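Local coordinates for protein inositol dehydrogenase (Lactobacillus casei, PDB 4MKX) that probably oxidises scyllo-inositol in an NAD-dependent reaction, as a Gfo/Idh/MocA-family dehydrogenase with a Rossmann-fold nucleotide-binding domain, at residues V285-E289 with G290-P294. Numbering follows the deposited sequence.
Sequences VMNEE and GIIRP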
ATOM      1  N   VAL A 285      -7.597  -1.499  -8.159  1.00  8.44           N
ATOM      2  CA  VAL A 285      -7.855  -1.450  -9.595  1.00 10.26           C
ATOM      3  C   VAL A 285      -6.581  -1.039 -10.309  1.00  9.41           C
ATOM      4  O   VAL A 285      -5.856  -0.159  -9.853  1.00  9.45           O
ATOM      5  CB  VAL A 285      -8.963  -0.426  -9.901  1.00 12.10           C
ATOM      6  CG1 VAL A 285      -9.239  -0.361 -11.409  1.00 13.86           C
ATOM      7  CG2 VAL A 285     -10.240  -0.783  -9.156  1.00 14.63           C
ATOM      8  N   MET A 286      -6.278  -1.694 -11.422  1.00 10.41           N
ATOM      9  CA  MET A 286      -5.112  -1.330 -12.203  1.00 11.30           C
ATOM     10  C   MET A 286      -5.544  -1.083 -13.633  1.00 14.03           C
ATOM     11  O   MET A 286      -6.013  -1.993 -14.298  1.00 14.26           O
ATOM     12  CB  MET A 286      -4.073  -2.452 -12.160  1.00 12.50           C
ATOM     13  CG  MET A 286      -3.794  -2.943 -10.737  1.00 18.11           C
ATOM     14  SD  MET A 286      -2.582  -4.278 -10.692  1.00 32.26           S
ATOM     15  CE  MET A 286      -3.190  -5.149  -9.259  1.00 21.85           C
ATOM     16  N   ASN A 287      -5.393   0.150 -14.101  1.00 13.91           N
ATOM     17  CA  ASN A 287      -5.715   0.461 -15.493  1.00 17.98           C
ATOM     18  C   ASN A 287      -4.731   1.491 -16.006  1.00 18.02           C
ATOM     19  O   ASN A 287      -3.639   1.636 -15.442  1.00 16.91           O
ATOM     20  CB  ASN A 287      -7.172   0.930 -15.638  1.00 19.65           C
ATOM     21  CG  ASN A 287      -7.486   2.140 -14.776  1.00 19.83           C
ATOM     22  OD1 ASN A 287      -6.587   2.894 -14.384  1.00 19.56           O
ATOM     23  ND2 ASN A 287      -8.772   2.343 -14.479  1.00 20.93           N
ATOM     24  N   GLU A 288      -5.097   2.212 -17.059  0.71 16.69           N
ATOM     25  CA  GLU A 288      -4.168   3.165 -17.669  0.71 18.05           C
ATOM     26  C   GLU A 288      -3.757   4.298 -16.731  0.71 17.66           C
ATOM     27  O   GLU A 288      -2.727   4.938 -16.936  0.71 19.64           O
ATOM     28  CB  GLU A 288      -4.722   3.721 -18.991  0.71 19.12           C
ATOM     29  CG  GLU A 288      -6.155   4.216 -18.935  0.71 26.57           C
ATOM     30  CD  GLU A 288      -7.164   3.084 -18.874  0.71 27.91           C
ATOM     31  OE1 GLU A 288      -8.325   3.349 -18.503  0.71 34.29           O
ATOM     32  OE2 GLU A 288      -6.789   1.929 -19.186  0.71 30.51           O
ATOM     33  N   GLU A 289      -4.545   4.537 -15.691  0.77 18.48           N
ATOM     34  CA  GLU A 289      -4.196   5.582 -14.735  0.77 20.00           C
ATOM     35  C   GLU A 289      -3.130   5.169 -13.713  0.77 20.74           C
ATOM     36  O   GLU A 289      -2.539   6.025 -13.063  0.77 22.07           O
ATOM     37  CB  GLU A 289      -5.445   6.121 -14.036  0.77 23.15           C
ATOM     38  CG  GLU A 289      -5.849   7.512 -14.515  0.77 30.93           C
ATOM     39  CD  GLU A 289      -7.342   7.643 -14.707  0.77 38.41           C
ATOM     40  OE1 GLU A 289      -8.074   7.678 -13.695  0.77 38.05           O
ATOM     41  OE2 GLU A 289      -7.788   7.696 -15.874  0.77 41.59           O
ATOM     42  N   GLY A 290      -2.878   3.868 -13.581  1.00 18.80           N
ATOM     43  CA  GLY A 290      -1.892   3.369 -12.624  1.00 14.67           C
ATOM     44  C   GLY A 290      -2.554   2.381 -11.669  1.00 12.66           C
ATOM     45  O   GLY A 290      -3.485   1.683 -12.055  1.00 15.17           O
ATOM     46  N   ILE A 291      -2.085   2.337 -10.423  1.00  8.25           N
ATOM     47  CA  ILE A 291      -2.699   1.477  -9.409  1.00  8.58           C
ATOM     48  C   ILE A 291      -3.640   2.354  -8.582  1.00  9.12           C
ATOM     49  O   ILE A 291      -3.192   3.320  -7.970  1.00  9.45           O
ATOM     50  CB  ILE A 291      -1.628   0.872  -8.467  1.00 12.32           C
ATOM     51  CG1 ILE A 291      -0.487   0.229  -9.265  1.00 13.87           C
ATOM     52  CG2 ILE A 291      -2.257  -0.122  -7.513  1.00 11.97           C
ATOM     53  CD1 ILE A 291      -0.930  -0.867 -10.216  1.00 18.93           C
ATOM     54  N   ILE A 292      -4.926   2.005  -8.543  1.00  7.24           N
ATOM     55  CA  ILE A 292      -5.941   2.831  -7.878  1.00 10.29           C
ATOM     56  C   ILE A 292      -6.597   2.107  -6.701  1.00 10.18           C
ATOM     57  O   ILE A 292      -7.058   0.978  -6.857  1.00 10.31           O
ATOM     58  CB  ILE A 292      -7.054   3.209  -8.884  1.00 12.12           C
ATOM     59  CG1 ILE A 292      -6.447   3.974 -10.062  1.00 17.73           C
ATOM     60  CG2 ILE A 292      -8.144   4.058  -8.208  1.00 15.71           C
ATOM     61  CD1 ILE A 292      -7.280   3.891 -11.324  1.00 24.97           C
ATOM     62  N   ARG A 293      -6.647   2.766  -5.540  1.00  8.51           N
ATOM     63  CA  ARG A 293      -7.487   2.327  -4.414  1.00 11.86           C
ATOM     64  C   ARG A 293      -8.667   3.277  -4.280  1.00  8.63           C
ATOM     65  O   ARG A 293      -8.489   4.465  -4.033  1.00 10.81           O
ATOM     66  CB  ARG A 293      -6.710   2.323  -3.085  1.00 14.50           C
ATOM     67  CG  ARG A 293      -5.807   1.111  -2.844  1.00 22.57           C
ATOM     68  CD  ARG A 293      -6.589  -0.220  -2.857  1.00 21.06           C
ATOM     69  NE  ARG A 293      -7.358  -0.564  -1.651  1.00 21.89           N
ATOM     70  CZ  ARG A 293      -6.854  -1.190  -0.587  1.00 20.70           C
ATOM     71  NH1 ARG A 293      -5.559  -1.500  -0.542  1.00 18.97           N
ATOM     72  NH2 ARG A 293      -7.627  -1.502   0.441  1.00 19.70           N
ATOM     73  N   PRO A 294      -9.883   2.764  -4.468  1.00  8.50           N
ATOM     74  CA  PRO A 294     -11.050   3.633  -4.263  1.00  7.66           C
ATOM     75  C   PRO A 294     -11.157   4.067  -2.801  1.00 12.26           C
ATOM     76  O   PRO A 294     -10.682   3.351  -1.920  1.00  9.24           O
ATOM     77  CB  PRO A 294     -12.236   2.735  -4.632  1.00 12.21           C
ATOM     78  CG  PRO A 294     -11.681   1.328  -4.719  1.00 15.53           C
ATOM     79  CD  PRO A 294     -10.232   1.456  -5.047  1.00 10.09           C
TER
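V285 and I292 exchange two nearly straight backbone hydrogen bonds in a β-hairpin that stands out from the body of the chain, V285 N to I292 O at 2.8 Å and I292 N to V285 O at 2.7 Å. A type I turn from N287 to G290 closes the hairpin: N287 N donates to G290 O, and G290 N returns to N287 O at 3.0 Å. The positive phi of G290 (123°) belongs to a backbone in which a β-carbon would clash with E289 O. Both edges extend into other copies, I291-R293 pairing with a strand of the second subunit and V285-M286 with one of the third, so the hairpin is part of the tetramer interface. On one face M286 and I291 lie side by side, M286 CG 3.6 Å from I291 CD1. On the other, chi1 of 57° sets N287 CG between its backbone N and carbonyl carbon, which brings OD1 to E289 N in an Asx turn. N287 OD1 accepts a hydrogen bond from E289 N at 2.9 Å, the donor lying 37° out of the amide plane. An alanine here would probably leave E289 N without this acceptor and remove the amide packed against I292. The two side chains cross at an angle, I292 CD1 lying 3.3 Å from N287 OD1.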